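PDB 5JM6: aminopeptidase-like protein from Chaetomium thermophilum, which probably acts as a zinc-dependent aminopeptidase of the M18 family and assembles into a dodecamer linked to the Cvt pathway of selective autophagy. Local coordinates for residues Q56-L59 against D60-H64; G251-A254 against S255-P259; W510-V513 against D514-S518. One frame throughout, in Å; residues are numbered along the deposited sequence.

The three contacts illustrate how one chain uses short-range side-chain packing in very different settings. Interaction 1, along helix 55-64, lies nearest the metal centre: the side chain of Tyr58 is about 12 Å from a bound zinc ion, and that of Met62 about 9 Å from the zinc ligand Asp306. Interactions 2 and 3 are remote from the annotated sites and sit on opposite sides of the chain's centre, their own centres about 59 Å apart. Interaction 2 belongs to a loop beside the six-stranded antiparallel sheet, whereas interaction 3 joins the end of helix 495-514 to the C-terminal tail, which reaches a second subunit. From interaction 1, the nearest atoms of interactions 2 and 3 are about 21 and 23 Å away.

Interaction 1: Q56-L59 against D60-H64; sequences QPYL and DFMTH
Met62 lays its side chain across the ring of Tyr58, one turn earlier in the same helix. Met62 CG stands over one face, displaced toward the rim, and comes 3.4 Å from Tyr58 CZ. This is a CH-pi contact, with CG 21° off the ring normal. Beyond it Met62 SD lies obliquely, 4.2 Å from the centroid of the Tyr58 ring, a Met-aromatic contact. The bend at chi2 (-56°) brings Met62 SD along the phenolic end of the ring, 3.5 Å from Tyr58 OH. On the exposed flank, Gln56 and Asp60 meet more loosely: their amide and carboxylate planes are 69° apart, and NE2 of Gln56 stays 3.6 Å from OD1 of Asp60. Backbone bonds of the alpha-helical i to i+4 pattern underlie both pairs. Leu59 O accepts twice from Thr63, from its N and, above the carbonyl plane, from OG1 at 3.1 Å; Thr63 OG1 also bonds Ala290 N. The inner face of the helix packs on helix 305-320, where Trp312 meets the rings of Tyr58 and Phe61, and on strand 299-302, where Ile300 touches Tyr58 and Leu59.

Interaction 2: G251-A254 against S255-P259; sequences GSFA and STQPP
Phe253 and Gln257 bring two flat groups together on the packed side of this turn. The amide of Gln257 runs almost parallel to the phenyl ring, their planes only 6° apart, with NE2 of Gln257 3.5 Å from CZ of Phe253 in an oblique position. Gln257 CG lies beside the backbone N (chi1 -50°), and a bend at chi2 (-74°) folds the amide back toward the ring. Nearer the backbone, CG of Gln257 reaches CE2 of Phe253 at 3.8 Å. The same NE2 donates, close to the amide plane, to OG1 of Thr256 at 3.1 Å. That hydroxyl, over one face of the Phe253 ring near its rim, in turn donates to Phe253 O. Were Gln257 replaced by an alanine, the Thr256 hydroxyl would probably lose this donor and the Phe253 ring the amide alongside it. The backbone makes a short 3-10 turn, with i to i+3 bonds from Thr256 N to Phe253 O (2.9 Å) and from Gln257 N to Ala254 O (3.2 Å), and it leads to Pro258, the N-cap of helix 259-268. On the inner side Phe253 also meets Trp280 of strand 277-286 edge-to-face, while Ala254 and Gln257 touch Val262. The other side is looser: Gly251 is exposed, and the bond from Ser255 N to Ser252 O is weak, though Ser255 OG still bonds Ser252 O and Pro250 O. Ser252 OG turns to Lys249 O instead.

Interaction 3: W510-V513 against D514-S518; sequences WEEV and DLEWS
Asp514 stands over the indole of Trp510, one turn back along the chain, and its CB, CG and OD1 meet successive parts of the ring. Its CB sits above the six-membered ring of Trp510, 4.0 Å from the centroid and 15° off the normal, a CH-pi contact. With CG anti to the backbone N (chi1 -178°), the side chain then runs on over the ring's outer rim, where CG of Asp514 lies 3.9 Å from CZ2 of Trp510. At the tip, OD1 of Asp514 passes 3.7 Å from Trp510 CH2, the carboxylate tilted 24° from the indole plane. This oxygen forms a salt bridge with Arg90 of a second subunit, which ties the end of the helix to the subunit interface. The backbone here unwinds from helix 495-514. Asp514 N makes an alpha-helical bond to Trp510 O at 2.8 Å, whereas Leu515 N has just weak bonds, to Glu511 O and Glu512 O. Glu516 N then takes Val513 O at 2.8 Å in the i to i+3 manner, and a type I beta turn spans Asp514 to Trp517. The edge of the Trp517 indole comes up to the same carbonyl, with CD1 of Trp517 3.5 Å from Val513 O. Glu516, its CG 3.5 Å from Glu512 O, is salt-bridged to Arg438 of helix 430-443, and Trp517 packs on Val431 and Ile435 of that helix.

Interaction 1: Q56-L59 against D60-H64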
loop_
_atom_site.group_PDB
_atom_site.type_symbol
_atom_site.label_atom_id
_atom_site.label_comp_id
_atom_site.label_asym_id
_atom_site.label_seq_id
_atom_site.Cartn_x
_atom_site.Cartn_y
_atom_site.Cartn_z
ATOM N N GLN A 56 46.398 -20.192 -24.751
ATOM C CA GLN A 56 46.922 -20.919 -23.595
ATOM C C GLN A 56 47.848 -20.074 -22.699
ATOM O O GLN A 56 47.796 -20.218 -21.477
ATOM C CB GLN A 56 47.636 -22.205 -24.020
ATOM C CG GLN A 56 48.015 -23.095 -22.832
ATOM C CD GLN A 56 46.903 -24.050 -22.418
ATOM O OE1 GLN A 56 45.961 -24.290 -23.173
ATOM N NE2 GLN A 56 47.007 -24.594 -21.208
ATOM N N PRO A 57 48.716 -19.219 -23.286
ATOM C CA PRO A 57 49.464 -18.347 -22.368
ATOM C C PRO A 57 48.567 -17.471 -21.488
ATOM O O PRO A 57 48.890 -17.273 -20.316
ATOM C CB PRO A 57 50.308 -17.491 -23.315
ATOM C CG PRO A 57 50.548 -18.377 -24.483
ATOM C CD PRO A 57 49.269 -19.159 -24.656
ATOM N N TYR A 58 47.458 -16.971 -22.029
ATOM C CA TYR A 58 46.514 -16.207 -21.218
ATOM C C TYR A 58 45.873 -17.091 -20.155
ATOM O O TYR A 58 45.719 -16.677 -19.006
ATOM C CB TYR A 58 45.426 -15.570 -22.082
ATOM C CG TYR A 58 44.381 -14.827 -21.273
ATOM C CD1 TYR A 58 44.675 -13.607 -20.679
ATOM C CD2 TYR A 58 43.105 -15.348 -21.101
ATOM C CE1 TYR A 58 43.728 -12.924 -19.937
ATOM C CE2 TYR A 58 42.149 -14.672 -20.360
ATOM C CZ TYR A 58 42.467 -13.460 -19.782
ATOM O OH TYR A 58 41.521 -12.784 -19.044
ATOM N N LEU A 59 45.495 -18.305 -20.547
ATOM C CA LEU A 59 44.912 -19.263 -19.615
ATOM C C LEU A 59 45.831 -19.492 -18.422
ATOM O O LEU A 59 45.412 -19.352 -17.272
ATOM C CB LEU A 59 44.618 -20.590 -20.316
ATOM C CG LEU A 59 43.385 -20.617 -21.219
ATOM C CD1 LEU A 59 43.218 -21.985 -21.858
ATOM C CD2 LEU A 59 42.147 -20.239 -20.425
ATOM N N ASP A 60 47.088 -19.826 -18.700
ATOM C CA ASP A 60 48.063 -20.078 -17.644
ATOM C C ASP A 60 48.291 -18.848 -16.776
ATOM O O ASP A 60 48.486 -18.966 -15.567
ATOM C CB ASP A 60 49.392 -20.544 -18.236
ATOM C CG ASP A 60 49.287 -21.893 -18.909
ATOM O OD1 ASP A 60 48.406 -22.688 -18.518
ATOM O OD2 ASP A 60 50.089 -22.162 -19.827
ATOM N N PHE A 61 48.276 -17.673 -17.392
ATOM C CA PHE A 61 48.427 -16.437 -16.638
ATOM C C PHE A 61 47.303 -16.313 -15.608
ATOM O O PHE A 61 47.567 -16.170 -14.415
ATOM C CB PHE A 61 48.453 -15.228 -17.578
ATOM C CG PHE A 61 48.227 -13.914 -16.888
ATOM C CD1 PHE A 61 49.172 -13.395 -16.018
ATOM C CD2 PHE A 61 47.071 -13.189 -17.122
ATOM C CE1 PHE A 61 48.961 -12.183 -15.387
ATOM C CE2 PHE A 61 46.855 -11.978 -16.497
ATOM C CZ PHE A 61 47.800 -11.473 -15.628
ATOM N N MET A 62 46.059 -16.406 -16.070
ATOM C CA MET A 62 44.899 -16.278 -15.190
ATOM C C MET A 62 44.901 -17.312 -14.068
ATOM O O MET A 62 44.587 -16.997 -12.921
ATOM C CB MET A 62 43.602 -16.402 -15.994
ATOM C CG MET A 62 43.405 -15.307 -17.026
ATOM S SD MET A 62 43.468 -13.651 -16.317
ATOM C CE MET A 62 42.026 -13.672 -15.257
ATOM N N THR A 63 45.262 -18.543 -14.404
ATOM C CA THR A 63 45.228 -19.636 -13.443
ATOM C C THR A 63 46.205 -19.437 -12.280
ATOM O O THR A 63 45.846 -19.631 -11.119
ATOM C CB THR A 63 45.530 -20.978 -14.144
ATOM O OG1 THR A 63 44.445 -21.312 -15.020
ATOM C CG2 THR A 63 45.714 -22.094 -13.127
ATOM N N HIS A 64 47.440 -19.065 -12.595
ATOM C CA HIS A 64 48.507 -19.041 -11.594
ATOM C C HIS A 64 48.859 -17.677 -10.984
ATOM O O HIS A 64 49.851 -17.563 -10.264
ATOM C CB HIS A 64 49.740 -19.707 -12.193
ATOM C CG HIS A 64 49.511 -21.147 -12.527
ATOM N ND1 HIS A 64 49.356 -21.599 -13.819
ATOM C CD2 HIS A 64 49.345 -22.227 -11.728
ATOM C CE1 HIS A 64 49.137 -22.901 -13.804
ATOM N NE2 HIS A 64 49.125 -23.308 -12.547
#

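Interaction 2: G251-A254 against S255-P259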
loop_
_atom_site.group_PDB
_atom_site.type_symbol
_atom_site.label_atom_id
_atom_site.label_comp_id
_atom_site.label_asym_id
_atom_site.label_seq_id
_atom_site.Cartn_x
_atom_site.Cartn_y
_atom_site.Cartn_z
ATOM N N GLY A 251 49.900 -11.107 22.128
ATOM C CA GLY A 251 49.628 -9.830 21.495
ATOM C C GLY A 251 50.094 -9.696 20.054
ATOM O O GLY A 251 49.974 -8.622 19.465
ATOM N N SER A 252 50.617 -10.776 19.478
ATOM C CA SER A 252 51.214 -10.707 18.145
ATOM C C SER A 252 50.174 -10.718 17.028
ATOM O O SER A 252 48.981 -10.886 17.277
ATOM C CB SER A 252 52.188 -11.869 17.945
ATOM O OG SER A 252 51.511 -13.113 17.995
ATOM N N PHE A 253 50.641 -10.568 15.791
ATOM C CA PHE A 253 49.749 -10.601 14.638
ATOM C C PHE A 253 49.181 -12.000 14.442
ATOM O O PHE A 253 48.002 -12.155 14.123
ATOM C CB PHE A 253 50.471 -10.148 13.364
ATOM C CG PHE A 253 49.639 -10.281 12.115
ATOM C CD1 PHE A 253 48.785 -9.263 11.723
ATOM C CD2 PHE A 253 49.713 -11.425 11.331
ATOM C CE1 PHE A 253 48.018 -9.384 10.577
ATOM C CE2 PHE A 253 48.948 -11.551 10.186
ATOM C CZ PHE A 253 48.100 -10.529 9.808
ATOM N N ALA A 254 50.022 -13.013 14.629
ATOM C CA ALA A 254 49.606 -14.396 14.421
ATOM C C ALA A 254 48.383 -14.747 15.265
ATOM O O ALA A 254 47.523 -15.511 14.832
ATOM C CB ALA A 254 50.753 -15.348 14.728
ATOM N N SER A 255 48.296 -14.168 16.458
ATOM C CA SER A 255 47.184 -14.461 17.355
ATOM C C SER A 255 45.839 -13.943 16.836
ATOM O O SER A 255 44.789 -14.398 17.284
ATOM C CB SER A 255 47.457 -13.882 18.744
ATOM O OG SER A 255 47.485 -12.467 18.708
ATOM N N THR A 256 45.860 -12.999 15.896
ATOM C CA THR A 256 44.613 -12.446 15.361
ATOM C C THR A 256 44.027 -13.300 14.239
ATOM O O THR A 256 42.939 -13.015 13.740
ATOM C CB THR A 256 44.801 -11.012 14.821
ATOM O OG1 THR A 256 45.838 -10.996 13.831
ATOM C CG2 THR A 256 45.158 -10.055 15.945
ATOM N N GLN A 257 44.739 -14.358 13.869
ATOM C CA GLN A 257 44.418 -15.139 12.678
ATOM C C GLN A 257 44.061 -16.576 13.047
ATOM O O GLN A 257 44.351 -17.016 14.159
ATOM C CB GLN A 257 45.603 -15.122 11.708
ATOM C CG GLN A 257 46.151 -13.736 11.429
ATOM C CD GLN A 257 45.245 -12.926 10.526
ATOM O OE1 GLN A 257 44.789 -13.410 9.491
ATOM N NE2 GLN A 257 44.965 -11.690 10.921
ATOM N N PRO A 258 43.391 -17.301 12.134
ATOM C CA PRO A 258 43.175 -18.729 12.386
ATOM C C PRO A 258 44.507 -19.452 12.552
ATOM O O PRO A 258 45.379 -19.301 11.695
ATOM C CB PRO A 258 42.439 -19.201 11.129
ATOM C CG PRO A 258 41.770 -17.976 10.607
ATOM C CD PRO A 258 42.712 -16.847 10.907
ATOM N N PRO A 259 44.663 -20.227 13.637
ATOM C CA PRO A 259 45.946 -20.866 13.955
ATOM C C PRO A 259 46.427 -21.738 12.813
ATOM O O PRO A 259 47.618 -21.802 12.503
ATOM C CB PRO A 259 45.624 -21.723 15.184
ATOM C CG PRO A 259 44.391 -21.124 15.761
ATOM C CD PRO A 259 43.610 -20.599 14.597
#

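Interaction 3: W510-V513 against D514-S518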
loop_
_atom_site.group_PDB
_atom_site.type_symbol
_atom_site.label_atom_id
_atom_site.label_comp_id
_atom_site.label_asym_id
_atom_site.label_seq_id
_atom_site.Cartn_x
_atom_site.Cartn_y
_atom_site.Cartn_z
ATOM N N TRP A 510 51.232 4.518 -33.965
ATOM C CA TRP A 510 50.739 5.823 -33.518
ATOM C C TRP A 510 51.520 6.984 -34.129
ATOM O O TRP A 510 50.926 7.936 -34.634
ATOM C CB TRP A 510 50.777 5.945 -31.994
ATOM C CG TRP A 510 50.834 7.377 -31.548
ATOM C CD1 TRP A 510 51.878 7.998 -30.927
ATOM C CD2 TRP A 510 49.820 8.378 -31.723
ATOM N NE1 TRP A 510 51.572 9.317 -30.688
ATOM C CE2 TRP A 510 50.315 9.575 -31.169
ATOM C CE3 TRP A 510 48.540 8.374 -32.288
ATOM C CZ2 TRP A 510 49.575 10.756 -31.161
ATOM C CZ3 TRP A 510 47.808 9.550 -32.279
ATOM C CH2 TRP A 510 48.328 10.723 -31.719
ATOM N N GLU A 511 52.846 6.893 -34.092
ATOM C CA GLU A 511 53.702 7.968 -34.587
ATOM C C GLU A 511 53.472 8.232 -36.072
ATOM O O GLU A 511 53.420 9.384 -36.505
ATOM C CB GLU A 511 55.177 7.642 -34.336
ATOM C CG GLU A 511 56.153 8.636 -34.961
ATOM C CD GLU A 511 57.611 8.299 -34.685
ATOM O OE1 GLU A 511 58.439 9.235 -34.649
ATOM O OE2 GLU A 511 57.930 7.104 -34.509
ATOM N N GLU A 512 53.330 7.159 -36.844
ATOM C CA GLU A 512 53.059 7.272 -38.272
ATOM C C GLU A 512 51.716 7.949 -38.527
ATOM O O GLU A 512 51.606 8.832 -39.378
ATOM C CB GLU A 512 53.088 5.890 -38.931
ATOM C CG GLU A 512 52.576 5.862 -40.364
ATOM C CD GLU A 512 52.969 4.592 -41.098
ATOM O OE1 GLU A 512 53.755 3.800 -40.537
ATOM O OE2 GLU A 512 52.492 4.385 -42.234
ATOM N N VAL A 513 50.699 7.535 -37.781
ATOM C CA VAL A 513 49.361 8.084 -37.950
ATOM C C VAL A 513 49.317 9.559 -37.554
ATOM O O VAL A 513 48.692 10.371 -38.238
ATOM C CB VAL A 513 48.327 7.283 -37.132
ATOM C CG1 VAL A 513 46.997 8.017 -37.068
ATOM C CG2 VAL A 513 48.148 5.897 -37.734
ATOM N N ASP A 514 50.000 9.909 -36.467
ATOM C CA ASP A 514 50.004 11.289 -35.985
ATOM C C ASP A 514 50.508 12.266 -37.048
ATOM O O ASP A 514 50.101 13.427 -37.073
ATOM C CB ASP A 514 50.853 11.421 -34.720
ATOM C CG ASP A 514 50.837 12.830 -34.157
ATOM O OD1 ASP A 514 49.732 13.375 -33.951
ATOM O OD2 ASP A 514 51.928 13.398 -33.935
ATOM N N LEU A 515 51.381 11.791 -37.931
ATOM C CA LEU A 515 51.915 12.635 -38.995
ATOM C C LEU A 515 50.992 12.704 -40.215
ATOM O O LEU A 515 51.269 13.447 -41.155
ATOM C CB LEU A 515 53.300 12.142 -39.422
ATOM C CG LEU A 515 54.366 12.115 -38.324
ATOM C CD1 LEU A 515 55.596 11.350 -38.785
ATOM C CD2 LEU A 515 54.738 13.529 -37.891
ATOM N N GLU A 516 49.904 11.941 -40.204
ATOM C CA GLU A 516 48.913 12.040 -41.276
ATOM C C GLU A 516 47.919 13.165 -40.995
ATOM O O GLU A 516 47.063 13.469 -41.825
ATOM C CB GLU A 516 48.160 10.719 -41.462
ATOM C CG GLU A 516 49.042 9.512 -41.734
ATOM C CD GLU A 516 48.237 8.247 -41.981
ATOM O OE1 GLU A 516 47.012 8.260 -41.743
ATOM O OE2 GLU A 516 48.831 7.238 -42.416
ATOM N N TRP A 517 48.042 13.775 -39.819
ATOM C CA TRP A 517 47.129 14.827 -39.379
ATOM C C TRP A 517 47.729 16.220 -39.552
ATOM O O TRP A 517 48.885 16.371 -39.950
ATOM C CB TRP A 517 46.759 14.627 -37.905
ATOM C CG TRP A 517 45.671 13.626 -37.629
ATOM C CD1 TRP A 517 45.785 12.266 -37.621
ATOM C CD2 TRP A 517 44.313 13.915 -37.274
ATOM N NE1 TRP A 517 44.577 11.691 -37.303
ATOM C CE2 TRP A 517 43.657 12.682 -37.085
ATOM C CE3 TRP A 517 43.585 15.098 -37.109
ATOM C CZ2 TRP A 517 42.310 12.599 -36.739
ATOM C CZ3 TRP A 517 42.248 15.012 -36.765
ATOM C CH2 TRP A 517 41.624 13.772 -36.587
ATOM N N SER A 518 46.932 17.234 -39.227
ATOM C CA SER A 518 47.412 18.609 -39.140
ATOM C C SER A 518 46.554 19.400 -38.155
ATOM O O SER A 518 45.807 18.820 -37.364
ATOM C CB SER A 518 47.412 19.284 -40.514
ATOM O OG SER A 518 46.211 19.029 -41.219
#